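Oxidoreductase, short chain dehydrogenase/reductase family protein (Bifidobacterium adolescentis L2-32, PDB 6OW4) acts as an NADH-dependent 20beta-hydroxysteroid dehydrogenase, interconverting the ketone and the hydroxyl group at carbon 20 of steroids. Local coordinates at residues 177-182 against 228-233; 51-56 against 260-265; 43-48 against 125-130. All coordinates share one frame; numbering follows the deposited sequence.

Contact 1 (177-182 against 228-233); sequences IFTAAL and ISPGYV. Unlike the reference sequence in segment 177-182: Ala181 (reference Ser). With NAD (nicotinamide-adenine-dinucleotide), chain N.
Ile228 N donates to Phe178 O at 3.0 Å with an N-H...O angle of 156°, and Ala180 N gives a second backbone bond to Ile228 O at 2.8 Å. The two flank Thr179, which pairs with Ile228 as a parallel bridge between strands 174-179 and 223-230, neighbours in the central sheet of this Rossmann fold. The strand segments diverge by 27°; they end at Thr179 and Pro230, after which both segments continue as loops.

Apolar packing lies before and after these bonds along the strands. Extended about CB-CG1 (chi2 172°), Ile228 brings its CD1 to 3.4 Å from CG2 of Ile177, tighter than usual van der Waals contact, and Val269 and Leu272 of helix 262-273 also pack on this side chain. Further on, Leu182 CD1 rests against Gly231 CA. The hydroxyls bond elsewhere: Thr179 OG1 to Asn128 and Ser229 OG to Asp284.

The third kind of contact is with the cofactor. Val233 O accepts from the carboxamide N7N of NAD at 3.2 Å, while Val233 N gives a weak bond to its O7N at 3.5 Å. Thr179 CG2 approaches the ribose O4D of NAD at 3.3 Å, and the methyl of Ala181, a serine in the reference sequence, lies 3.7 Å from C5N of NAD. The two bonds of Val233 probably limit rotation of the carboxamide, whereas backbone oxygens of Ala180, Pro230 and Gly231 line the nicotinamide ring together with the Ala181 methyl and the Pro230 ring.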
loop_
_atom_site.group_PDB
_atom_site.type_symbol
_atom_site.label_atom_id
_atom_site.label_comp_id
_atom_site.label_asym_id
_atom_site.label_seq_id
_atom_site.Cartn_x
_atom_site.Cartn_y
_atom_site.Cartn_z
ATOM N N ILE F 177 -20.295 -3.685 2.726
ATOM C CA ILE F 177 -19.379 -2.830 3.539
ATOM C C ILE F 177 -18.893 -3.657 4.734
ATOM O O ILE F 177 -19.713 -3.976 5.611
ATOM C CB ILE F 177 -20.058 -1.516 3.982
ATOM C CG1 ILE F 177 -20.697 -0.771 2.806
ATOM C CG2 ILE F 177 -19.069 -0.635 4.730
ATOM C CD1 ILE F 177 -22.175 -1.040 2.627
ATOM N N PHE F 178 -17.604 -3.994 4.748
ATOM C CA PHE F 178 -16.926 -4.728 5.844
ATOM C C PHE F 178 -16.192 -3.715 6.725
ATOM O O PHE F 178 -15.423 -2.910 6.179
ATOM C CB PHE F 178 -15.944 -5.756 5.276
ATOM C CG PHE F 178 -16.555 -6.859 4.447
ATOM C CD1 PHE F 178 -16.991 -6.623 3.152
ATOM C CD2 PHE F 178 -16.655 -8.146 4.949
ATOM C CE1 PHE F 178 -17.536 -7.646 2.389
ATOM C CE2 PHE F 178 -17.194 -9.169 4.185
ATOM C CZ PHE F 178 -17.637 -8.916 2.907
ATOM N N THR F 179 -16.422 -3.747 8.039
ATOM C CA THR F 179 -15.667 -2.932 9.027
ATOM C C THR F 179 -14.303 -3.591 9.257
ATOM O O THR F 179 -14.268 -4.691 9.842
ATOM C CB THR F 179 -16.445 -2.752 10.337
ATOM O OG1 THR F 179 -17.754 -2.280 10.023
ATOM C CG2 THR F 179 -15.778 -1.776 11.280
ATOM N N ALA F 180 -13.231 -2.953 8.780
ATOM C CA ALA F 180 -11.824 -3.333 9.044
ATOM C C ALA F 180 -11.329 -2.526 10.251
ATOM O O ALA F 180 -12.134 -2.315 11.180
ATOM C CB ALA F 180 -10.987 -3.107 7.807
ATOM N N ALA F 181 -10.058 -2.114 10.246
ATOM C CA ALA F 181 -9.445 -1.215 11.252
ATOM C C ALA F 181 -8.042 -0.815 10.785
ATOM O O ALA F 181 -7.529 -1.443 9.833
ATOM C CB ALA F 181 -9.392 -1.886 12.603
ATOM N N LEU F 182 -7.451 0.187 11.442
ATOM C CA LEU F 182 -6.045 0.617 11.214
ATOM C C LEU F 182 -5.085 -0.418 11.809
ATOM O O LEU F 182 -3.921 -0.448 11.368
ATOM C CB LEU F 182 -5.817 1.996 11.840
ATOM C CG LEU F 182 -6.226 3.185 10.975
ATOM C CD1 LEU F 182 -6.075 4.470 11.764
ATOM C CD2 LEU F 182 -5.407 3.249 9.691
ATOM N N ILE F 228 -14.314 -0.163 5.460
ATOM C CA ILE F 228 -14.104 1.082 6.249
ATOM C C ILE F 228 -13.108 0.745 7.360
ATOM O O ILE F 228 -13.369 -0.213 8.108
ATOM C CB ILE F 228 -15.444 1.615 6.791
ATOM C CG1 ILE F 228 -16.435 1.874 5.653
ATOM C CG2 ILE F 228 -15.234 2.855 7.649
ATOM C CD1 ILE F 228 -17.828 2.223 6.119
ATOM N N SER F 229 -11.999 1.484 7.430
ATOM C CA SER F 229 -10.918 1.308 8.433
ATOM C C SER F 229 -10.954 2.470 9.418
ATOM O O SER F 229 -10.136 3.385 9.329
ATOM C CB SER F 229 -9.580 1.192 7.759
ATOM O OG SER F 229 -9.516 0.007 6.983
ATOM N N PRO F 230 -11.903 2.479 10.384
ATOM C CA PRO F 230 -11.987 3.567 11.354
ATOM C C PRO F 230 -10.739 3.600 12.248
ATOM O O PRO F 230 -10.187 2.549 12.524
ATOM C CB PRO F 230 -13.251 3.251 12.170
ATOM C CG PRO F 230 -13.444 1.762 12.003
ATOM C CD PRO F 230 -12.925 1.446 10.616
ATOM N N GLY F 231 -10.315 4.802 12.644
ATOM C CA GLY F 231 -9.279 5.010 13.672
ATOM C C GLY F 231 -9.890 4.921 15.056
ATOM O O GLY F 231 -10.785 4.078 15.250
ATOM N N TYR F 232 -9.439 5.765 15.985
ATOM C CA TYR F 232 -10.014 5.883 17.349
ATOM C C TYR F 232 -11.383 6.565 17.240
ATOM O O TYR F 232 -11.425 7.782 16.976
ATOM C CB TYR F 232 -9.052 6.629 18.276
ATOM C CG TYR F 232 -7.753 5.908 18.534
ATOM C CD1 TYR F 232 -7.734 4.675 19.167
ATOM C CD2 TYR F 232 -6.539 6.455 18.150
ATOM C CE1 TYR F 232 -6.546 4.003 19.409
ATOM C CE2 TYR F 232 -5.341 5.797 18.385
ATOM C CZ TYR F 232 -5.344 4.567 19.018
ATOM O OH TYR F 232 -4.169 3.913 19.257
ATOM N N VAL F 233 -12.459 5.785 17.400
ATOM C CA VAL F 233 -13.874 6.261 17.375
ATOM C C VAL F 233 -14.480 6.057 18.768
ATOM O O VAL F 233 -14.359 4.941 19.307
ATOM C CB VAL F 233 -14.705 5.535 16.300
ATOM C CG1 VAL F 233 -16.139 6.045 16.265
ATOM C CG2 VAL F 233 -14.066 5.639 14.923
HETATM P PA NAD N . -18.872 -2.748 19.948
HETATM O O1A NAD N . -18.135 -3.763 20.759
HETATM O O2A NAD N . -20.087 -2.235 20.735
HETATM O O5B NAD N . -19.382 -3.359 18.571
HETATM C C5B NAD N . -19.158 -4.734 18.256
HETATM C C4B NAD N . -20.547 -5.422 18.125
HETATM O O4B NAD N . -20.315 -6.801 17.423
HETATM C C3B NAD N . -21.086 -5.649 19.249
HETATM O O3B NAD N . -22.468 -5.143 19.310
HETATM C C2B NAD N . -21.107 -7.300 19.446
HETATM O O2B NAD N . -22.290 -7.702 20.196
HETATM C C1B NAD N . -21.118 -7.793 18.272
HETATM N N9A NAD N . -20.438 -9.129 18.285
HETATM C C8A NAD N . -19.249 -9.640 18.679
HETATM N N7A NAD N . -19.257 -10.973 18.423
HETATM C C5A NAD N . -20.450 -11.282 17.875
HETATM C C6A NAD N . -20.974 -12.503 17.430
HETATM N N6A NAD N . -20.511 -13.851 17.367
HETATM N N1A NAD N . -22.221 -12.552 16.906
HETATM C C2A NAD N . -22.978 -11.409 16.811
HETATM N N3A NAD N . -22.461 -10.196 17.252
HETATM C C4A NAD N . -21.195 -10.145 17.784
HETATM O O3 NAD N . -17.856 -1.493 19.626
HETATM P PN NAD N . -17.738 -0.785 18.183
HETATM O O1N NAD N . -16.788 0.374 18.302
HETATM O O2N NAD N . -19.118 -0.286 17.750
HETATM O O5D NAD N . -17.140 -1.829 17.136
HETATM C C5D NAD N . -17.844 -2.164 15.949
HETATM C C4D NAD N . -16.839 -2.680 14.885
HETATM O O4D NAD N . -16.002 -1.729 14.573
HETATM C C3D NAD N . -16.008 -3.825 15.432
HETATM O O3D NAD N . -15.906 -4.816 14.492
HETATM C C2D NAD N . -14.615 -3.189 15.717
HETATM O O2D NAD N . -13.588 -4.263 15.625
HETATM C C1D NAD N . -14.499 -2.289 14.802
HETATM N N1N NAD N . -13.627 -1.162 15.151
HETATM C C2N NAD N . -14.001 -0.251 16.130
HETATM C C3N NAD N . -13.161 0.826 16.454
HETATM C C7N NAD N . -13.558 1.845 17.550
HETATM O O7N NAD N . -12.691 2.412 18.188
HETATM N N7N NAD N . -14.923 2.135 17.824
HETATM C C4N NAD N . -11.959 0.983 15.791
HETATM C C5N NAD N . -11.583 0.080 14.809
HETATM C C6N NAD N . -12.431 -0.990 14.488
#

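Contact 2 (51-56 against 260-265); sequences GGLGRN and GTNDEI. With NAD (nicotinamide-adenine-dinucleotide), chain N.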
loop_
_atom_site.group_PDB
_atom_site.type_symbol
_atom_site.label_atom_id
_atom_site.label_comp_id
_atom_site.label_asym_id
_atom_site.label_seq_id
_atom_site.Cartn_x
_atom_site.Cartn_y
_atom_site.Cartn_z
ATOM N N GLY F 51 -24.005 -2.175 19.089
ATOM C CA GLY F 51 -22.859 -1.268 19.304
ATOM C C GLY F 51 -23.052 0.075 18.616
ATOM O O GLY F 51 -23.980 0.192 17.789
ATOM N N GLY F 52 -22.193 1.049 18.939
ATOM C CA GLY F 52 -22.294 2.454 18.495
ATOM C C GLY F 52 -22.251 2.599 16.982
ATOM O O GLY F 52 -23.158 3.254 16.431
ATOM N N LEU F 53 -21.235 2.023 16.333
ATOM C CA LEU F 53 -21.024 2.113 14.861
ATOM C C LEU F 53 -22.188 1.433 14.135
ATOM O O LEU F 53 -22.658 1.995 13.134
ATOM C CB LEU F 53 -19.699 1.446 14.482
ATOM C CG LEU F 53 -18.436 2.100 15.041
ATOM C CD1 LEU F 53 -17.191 1.433 14.477
ATOM C CD2 LEU F 53 -18.413 3.588 14.742
ATOM N N GLY F 54 -22.619 0.270 14.628
ATOM C CA GLY F 54 -23.690 -0.545 14.024
ATOM C C GLY F 54 -25.023 0.183 14.003
ATOM O O GLY F 54 -25.593 0.332 12.904
ATOM N N ARG F 55 -25.503 0.632 15.167
ATOM C CA ARG F 55 -26.852 1.247 15.324
ATOM C C ARG F 55 -26.887 2.608 14.616
ATOM O O ARG F 55 -27.919 2.904 13.980
ATOM C CB ARG F 55 -27.246 1.339 16.803
ATOM C CG ARG F 55 -26.471 2.355 17.630
ATOM C CD ARG F 55 -26.750 2.158 19.109
ATOM N NE ARG F 55 -26.097 3.152 19.955
ATOM C CZ ARG F 55 -25.095 2.921 20.805
ATOM N NH1 ARG F 55 -24.590 1.706 20.955
ATOM N NH2 ARG F 55 -24.598 3.921 21.513
ATOM N N ASN F 56 -25.808 3.393 14.697
ATOM C CA ASN F 56 -25.716 4.739 14.065
ATOM C C ASN F 56 -25.664 4.594 12.538
ATOM O O ASN F 56 -26.300 5.416 11.850
ATOM C CB ASN F 56 -24.525 5.548 14.591
ATOM C CG ASN F 56 -24.766 6.130 15.969
ATOM O OD1 ASN F 56 -24.840 7.345 16.127
ATOM N ND2 ASN F 56 -24.884 5.275 16.972
ATOM N N GLY F 260 -13.076 10.011 16.704
ATOM C CA GLY F 260 -14.224 10.032 15.781
ATOM C C GLY F 260 -15.513 9.791 16.544
ATOM O O GLY F 260 -15.437 9.329 17.702
ATOM N N THR F 261 -16.656 10.108 15.933
ATOM C CA THR F 261 -18.011 9.847 16.483
ATOM C C THR F 261 -18.742 8.899 15.529
ATOM O O THR F 261 -18.322 8.796 14.364
ATOM C CB THR F 261 -18.762 11.159 16.738
ATOM O OG1 THR F 261 -18.790 11.919 15.531
ATOM C CG2 THR F 261 -18.131 11.985 17.837
ATOM N N ASN F 262 -19.784 8.228 16.021
ATOM C CA ASN F 262 -20.510 7.150 15.299
ATOM C C ASN F 262 -21.112 7.710 14.005
ATOM O O ASN F 262 -21.153 6.967 13.007
ATOM C CB ASN F 262 -21.583 6.509 16.183
ATOM C CG ASN F 262 -21.020 5.782 17.388
ATOM O OD1 ASN F 262 -19.895 5.293 17.351
ATOM N ND2 ASN F 262 -21.800 5.691 18.454
ATOM N N ASP F 263 -21.557 8.971 14.032
ATOM C CA ASP F 263 -22.190 9.680 12.884
ATOM C C ASP F 263 -21.184 9.843 11.735
ATOM O O ASP F 263 -21.612 9.769 10.565
ATOM C CB ASP F 263 -22.746 11.039 13.315
ATOM C CG ASP F 263 -21.705 11.962 13.926
ATOM O OD1 ASP F 263 -21.378 11.767 15.109
ATOM O OD2 ASP F 263 -21.218 12.856 13.206
ATOM N N GLU F 264 -19.902 10.066 12.050
ATOM C CA GLU F 264 -18.825 10.320 11.052
ATOM C C GLU F 264 -18.455 9.015 10.335
ATOM O O GLU F 264 -17.836 9.089 9.257
ATOM C CB GLU F 264 -17.604 10.939 11.733
ATOM C CG GLU F 264 -17.890 12.298 12.339
ATOM C CD GLU F 264 -16.683 12.972 12.961
ATOM O OE1 GLU F 264 -16.002 12.324 13.780
ATOM O OE2 GLU F 264 -16.417 14.136 12.612
ATOM N N ILE F 265 -18.802 7.869 10.929
ATOM C CA ILE F 265 -18.694 6.522 10.298
ATOM C C ILE F 265 -19.993 6.236 9.536
ATOM O O ILE F 265 -19.914 5.645 8.443
ATOM C CB ILE F 265 -18.387 5.444 11.358
ATOM C CG1 ILE F 265 -17.086 5.741 12.112
ATOM C CG2 ILE F 265 -18.372 4.054 10.739
ATOM C CD1 ILE F 265 -15.840 5.697 11.254
HETATM P PA NAD N . -18.872 -2.748 19.948
HETATM O O1A NAD N . -18.135 -3.763 20.759
HETATM O O2A NAD N . -20.087 -2.235 20.735
HETATM O O5B NAD N . -19.382 -3.359 18.571
HETATM C C5B NAD N . -19.158 -4.734 18.256
HETATM C C4B NAD N . -20.547 -5.422 18.125
HETATM O O4B NAD N . -20.315 -6.801 17.423
HETATM C C3B NAD N . -21.086 -5.649 19.249
HETATM O O3B NAD N . -22.468 -5.143 19.310
HETATM C C2B NAD N . -21.107 -7.300 19.446
HETATM O O2B NAD N . -22.290 -7.702 20.196
HETATM C C1B NAD N . -21.118 -7.793 18.272
HETATM N N9A NAD N . -20.438 -9.129 18.285
HETATM C C8A NAD N . -19.249 -9.640 18.679
HETATM N N7A NAD N . -19.257 -10.973 18.423
HETATM C C5A NAD N . -20.450 -11.282 17.875
HETATM C C6A NAD N . -20.974 -12.503 17.430
HETATM N N6A NAD N . -20.511 -13.851 17.367
HETATM N N1A NAD N . -22.221 -12.552 16.906
HETATM C C2A NAD N . -22.978 -11.409 16.811
HETATM N N3A NAD N . -22.461 -10.196 17.252
HETATM C C4A NAD N . -21.195 -10.145 17.784
HETATM O O3 NAD N . -17.856 -1.493 19.626
HETATM P PN NAD N . -17.738 -0.785 18.183
HETATM O O1N NAD N . -16.788 0.374 18.302
HETATM O O2N NAD N . -19.118 -0.286 17.750
HETATM O O5D NAD N . -17.140 -1.829 17.136
HETATM C C5D NAD N . -17.844 -2.164 15.949
HETATM C C4D NAD N . -16.839 -2.680 14.885
HETATM O O4D NAD N . -16.002 -1.729 14.573
HETATM C C3D NAD N . -16.008 -3.825 15.432
HETATM O O3D NAD N . -15.906 -4.816 14.492
HETATM C C2D NAD N . -14.615 -3.189 15.717
HETATM O O2D NAD N . -13.588 -4.263 15.625
HETATM C C1D NAD N . -14.499 -2.289 14.802
HETATM N N1N NAD N . -13.627 -1.162 15.151
HETATM C C2N NAD N . -14.001 -0.251 16.130
HETATM C C3N NAD N . -13.161 0.826 16.454
HETATM C C7N NAD N . -13.558 1.845 17.550
HETATM O O7N NAD N . -12.691 2.412 18.188
HETATM N N7N NAD N . -14.923 2.135 17.824
HETATM C C4N NAD N . -11.959 0.983 15.791
HETATM C C5N NAD N . -11.583 0.080 14.809
HETATM C C6N NAD N . -12.431 -0.990 14.488
#
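Asn262 wedges its side chain between Gly52 and Asn56, where the first turns of helices 52-63 and 262-273 meet beside the glycine-rich dinucleotide-binding loop of the Rossmann fold. The tight part is made by this asparagine. Its CB stands 3.2 Å from Asn56 CG, and with its CG beside the backbone N (chi1 -65°) the carboxamide reaches over to Gly52, ND2 lying 3.3 Å from Gly52 CA. A beta carbon on Gly52 would clash with that ND2. The two asparagine amide planes stand 62° apart, and their ND2 atoms, both donors, do not bond each other. The second subunit closes over these ends, Asn56 ND2 bonding to its Asp24 and Asn262 ND2 to its Leu23 O. Leu53 divides its methyls: CD2 packs 3.6 Å from Ile265 CG1, whereas CD1 reaches O4D of NAD at 3.4 Å. Gly51, the N-cap, is pressed against the cofactor, and Leu53 N gives a weak bond to NAD O2N at 3.4 Å; the helix start thereby faces the pyrophosphate, an arrangement likely to help offset its charge.

Arg55 marks the looser side. Partly exposed, it only grazes 260-265; its guanidinium lays one face over Gly52 CA, and NE forms a salt bridge with Asp24 of the second subunit. Back in the tight part, Asn262 OD1 is buried with no hydrogen-bond partner anywhere in the model; Leu53 CD2 lies 3.5 Å from it.

Contact 3 (43-48 against 125-130); sequences KGFVTG and AFLNAG. With NAD (nicotinamide-adenine-dinucleotide), chain N.
Thr47, Phe45 and Phe126 bury more than any other residues, together nearly half of the surface, where strands 42-47 and 124-127 run side by side, parallel, in the middle of the Rossmann sheet. Thr47 bonds the other segment through both backbone and side chain. Its backbone N donates to Phe126 O at 2.9 Å, nearly in line with the carbonyl bond. Its OG1, placed between backbone N and carbonyl carbon (chi1 77°), accepts from the turn that follows strand 124-127: Ala129 N at 2.7 Å and almost straight (175°), and Asn128 N at 2.6 Å. One straight bond and one weak, bent one thus hold the hydroxyl to this turn. A valine here would probably leave the amides of Ala129 and Asn128 without their acceptor and the turn freer to shift.

Phe45 offers its O to Phe126 N at 3.0 Å, in the carbonyl plane. Its ring receives Ala125 CB over one face, a CH-pi contact 4.0 Å from the centroid, and Thr47 CG2 of its own strand at the edge, in plane. Phe126 points to the face of the sheet shared with Val46, where its CD2 meets Val46 CG1 at 3.5 Å; Asn128 CB lies over one face of this ring.

The turn also meets the cofactor. Asn128 O accepts from the ribose O3D of NAD at 2.7 Å, its OD1 bonds Thr179 OG1, and its ND2 donates to a water at 2.8 Å that also touches Gly48 O and NAD O2N. The chemistry implies a division of labour: backbone bonds join the strands, apolar side chains pack on both faces of the sheet, and the threonine hydroxyl probably helps set the backbone whose Asn128 O holds the nicotinamide ribose.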
loop_
_atom_site.group_PDB
_atom_site.type_symbol
_atom_site.label_atom_id
_atom_site.label_comp_id
_atom_site.label_asym_id
_atom_site.label_seq_id
_atom_site.Cartn_x
_atom_site.Cartn_y
_atom_site.Cartn_z
ATOM N N LYS F 43 -33.210 -2.424 0.700
ATOM C CA LYS F 43 -33.305 -3.276 1.913
ATOM C C LYS F 43 -31.940 -3.922 2.167
ATOM O O LYS F 43 -31.245 -4.241 1.185
ATOM C CB LYS F 43 -34.396 -4.334 1.721
ATOM C CG LYS F 43 -35.704 -3.808 1.147
ATOM C CD LYS F 43 -36.766 -4.867 1.006
ATOM C CE LYS F 43 -38.048 -4.331 0.408
ATOM N NZ LYS F 43 -38.907 -5.427 -0.099
ATOM N N GLY F 44 -31.580 -4.100 3.440
ATOM C CA GLY F 44 -30.288 -4.674 3.852
ATOM C C GLY F 44 -30.233 -4.890 5.351
ATOM O O GLY F 44 -31.245 -4.615 6.017
ATOM N N PHE F 45 -29.093 -5.357 5.863
ATOM C CA PHE F 45 -28.893 -5.648 7.305
ATOM C C PHE F 45 -27.545 -5.092 7.775
ATOM O O PHE F 45 -26.646 -4.851 6.946
ATOM C CB PHE F 45 -29.030 -7.150 7.571
ATOM C CG PHE F 45 -27.940 -8.018 6.996
ATOM C CD1 PHE F 45 -28.057 -8.561 5.725
ATOM C CD2 PHE F 45 -26.809 -8.316 7.740
ATOM C CE1 PHE F 45 -27.057 -9.370 5.207
ATOM C CE2 PHE F 45 -25.811 -9.125 7.220
ATOM C CZ PHE F 45 -25.937 -9.651 5.954
ATOM N N VAL F 46 -27.441 -4.886 9.089
ATOM C CA VAL F 46 -26.238 -4.359 9.795
ATOM C C VAL F 46 -25.932 -5.304 10.961
ATOM O O VAL F 46 -26.834 -5.509 11.794
ATOM C CB VAL F 46 -26.466 -2.918 10.289
ATOM C CG1 VAL F 46 -25.284 -2.408 11.098
ATOM C CG2 VAL F 46 -26.789 -1.968 9.143
ATOM N N THR F 47 -24.717 -5.856 11.006
ATOM C CA THR F 47 -24.243 -6.764 12.084
ATOM C C THR F 47 -23.556 -5.913 13.154
ATOM O O THR F 47 -23.096 -4.810 12.811
ATOM C CB THR F 47 -23.327 -7.866 11.539
ATOM O OG1 THR F 47 -22.037 -7.308 11.291
ATOM C CG2 THR F 47 -23.865 -8.504 10.277
ATOM N N GLY F 48 -23.505 -6.405 14.394
ATOM C CA GLY F 48 -23.036 -5.640 15.564
ATOM C C GLY F 48 -23.848 -4.367 15.749
ATOM O O GLY F 48 -23.258 -3.349 16.161
ATOM N N ALA F 125 -25.288 -4.859 2.795
ATOM C CA ALA F 125 -24.924 -5.533 4.061
ATOM C C ALA F 125 -23.742 -4.794 4.693
ATOM O O ALA F 125 -22.709 -4.643 4.013
ATOM C CB ALA F 125 -24.603 -6.984 3.803
ATOM N N PHE F 126 -23.910 -4.323 5.929
ATOM C CA PHE F 126 -22.832 -3.723 6.755
ATOM C C PHE F 126 -22.371 -4.771 7.772
ATOM O O PHE F 126 -23.014 -4.927 8.829
ATOM C CB PHE F 126 -23.298 -2.418 7.406
ATOM C CG PHE F 126 -22.234 -1.694 8.192
ATOM C CD1 PHE F 126 -20.910 -1.690 7.775
ATOM C CD2 PHE F 126 -22.558 -0.997 9.346
ATOM C CE1 PHE F 126 -19.938 -1.021 8.501
ATOM C CE2 PHE F 126 -21.585 -0.325 10.070
ATOM C CZ PHE F 126 -20.277 -0.340 9.646
ATOM N N LEU F 127 -21.285 -5.470 7.441
ATOM C CA LEU F 127 -20.755 -6.633 8.198
ATOM C C LEU F 127 -19.762 -6.105 9.239
ATOM O O LEU F 127 -18.539 -6.204 9.020
ATOM C CB LEU F 127 -20.131 -7.608 7.196
ATOM C CG LEU F 127 -21.032 -7.937 6.004
ATOM C CD1 LEU F 127 -20.218 -8.325 4.784
ATOM C CD2 LEU F 127 -22.028 -9.026 6.359
ATOM N N ASN F 128 -20.309 -5.556 10.326
ATOM C CA ASN F 128 -19.610 -4.691 11.313
ATOM C C ASN F 128 -19.228 -5.504 12.558
ATOM O O ASN F 128 -18.244 -5.127 13.221
ATOM C CB ASN F 128 -20.481 -3.477 11.651
ATOM C CG ASN F 128 -19.953 -2.653 12.806
ATOM O OD1 ASN F 128 -18.932 -1.982 12.675
ATOM N ND2 ASN F 128 -20.651 -2.688 13.931
ATOM N N ALA F 129 -19.972 -6.569 12.872
ATOM C CA ALA F 129 -19.726 -7.446 14.043
ATOM C C ALA F 129 -18.229 -7.762 14.144
ATOM O O ALA F 129 -17.648 -8.227 13.143
ATOM C CB ALA F 129 -20.544 -8.709 13.938
ATOM N N GLY F 130 -17.634 -7.493 15.307
ATOM C CA GLY F 130 -16.224 -7.790 15.623
ATOM C C GLY F 130 -15.960 -7.645 17.111
ATOM O O GLY F 130 -16.870 -7.178 17.825
HETATM P PA NAD N . -18.872 -2.748 19.948
HETATM O O1A NAD N . -18.135 -3.763 20.759
HETATM O O2A NAD N . -20.087 -2.235 20.735
HETATM O O5B NAD N . -19.382 -3.359 18.571
HETATM C C5B NAD N . -19.158 -4.734 18.256
HETATM C C4B NAD N . -20.547 -5.422 18.125
HETATM O O4B NAD N . -20.315 -6.801 17.423
HETATM C C3B NAD N . -21.086 -5.649 19.249
HETATM O O3B NAD N . -22.468 -5.143 19.310
HETATM C C2B NAD N . -21.107 -7.300 19.446
HETATM O O2B NAD N . -22.290 -7.702 20.196
HETATM C C1B NAD N . -21.118 -7.793 18.272
HETATM N N9A NAD N . -20.438 -9.129 18.285
HETATM C C8A NAD N . -19.249 -9.640 18.679
HETATM N N7A NAD N . -19.257 -10.973 18.423
HETATM C C5A NAD N . -20.450 -11.282 17.875
HETATM C C6A NAD N . -20.974 -12.503 17.430
HETATM N N6A NAD N . -20.511 -13.851 17.367
HETATM N N1A NAD N . -22.221 -12.552 16.906
HETATM C C2A NAD N . -22.978 -11.409 16.811
HETATM N N3A NAD N . -22.461 -10.196 17.252
HETATM C C4A NAD N . -21.195 -10.145 17.784
HETATM O O3 NAD N . -17.856 -1.493 19.626
HETATM P PN NAD N . -17.738 -0.785 18.183
HETATM O O1N NAD N . -16.788 0.374 18.302
HETATM O O2N NAD N . -19.118 -0.286 17.750
HETATM O O5D NAD N . -17.140 -1.829 17.136
HETATM C C5D NAD N . -17.844 -2.164 15.949
HETATM C C4D NAD N . -16.839 -2.680 14.885
HETATM O O4D NAD N . -16.002 -1.729 14.573
HETATM C C3D NAD N . -16.008 -3.825 15.432
HETATM O O3D NAD N . -15.906 -4.816 14.492
HETATM C C2D NAD N . -14.615 -3.189 15.717
HETATM O O2D NAD N . -13.588 -4.263 15.625
HETATM C C1D NAD N . -14.499 -2.289 14.802
HETATM N N1N NAD N . -13.627 -1.162 15.151
HETATM C C2N NAD N . -14.001 -0.251 16.130
HETATM C C3N NAD N . -13.161 0.826 16.454
HETATM C C7N NAD N . -13.558 1.845 17.550
HETATM O O7N NAD N . -12.691 2.412 18.188
HETATM N N7N NAD N . -14.923 2.135 17.824
HETATM C C4N NAD N . -11.959 0.983 15.791
HETATM C C5N NAD N . -11.583 0.080 14.809
HETATM C C6N NAD N . -12.431 -0.990 14.488
HETATM O O HOH W 1 -20.914 -1.877 16.607
#

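All three contacts are buried. Contact 3, nearest the chain centre, is interior sheet untouched by other subunits; contact 2, though buried, lies where the second subunit packs on. Contacts 1 and 3 are strand pairings in one sheet, joined because strand 124-127 neighbours strand 174-179: Ile177 bonds by its backbone to Ala125 and Leu127. Contact 2 instead packs helix starts, without hydrogen bonds between its segments. It meets contact 1 through Pro230 against Ile265 and Val233 against Leu53, and contact 3 where Gly54 O lies near Val46 CG1. NAD ties them together: contact 1 receives the nicotinamide, contact 2 the pyrophosphate, and contact 3 the nicotinamide ribose and, weakly, the adenine one.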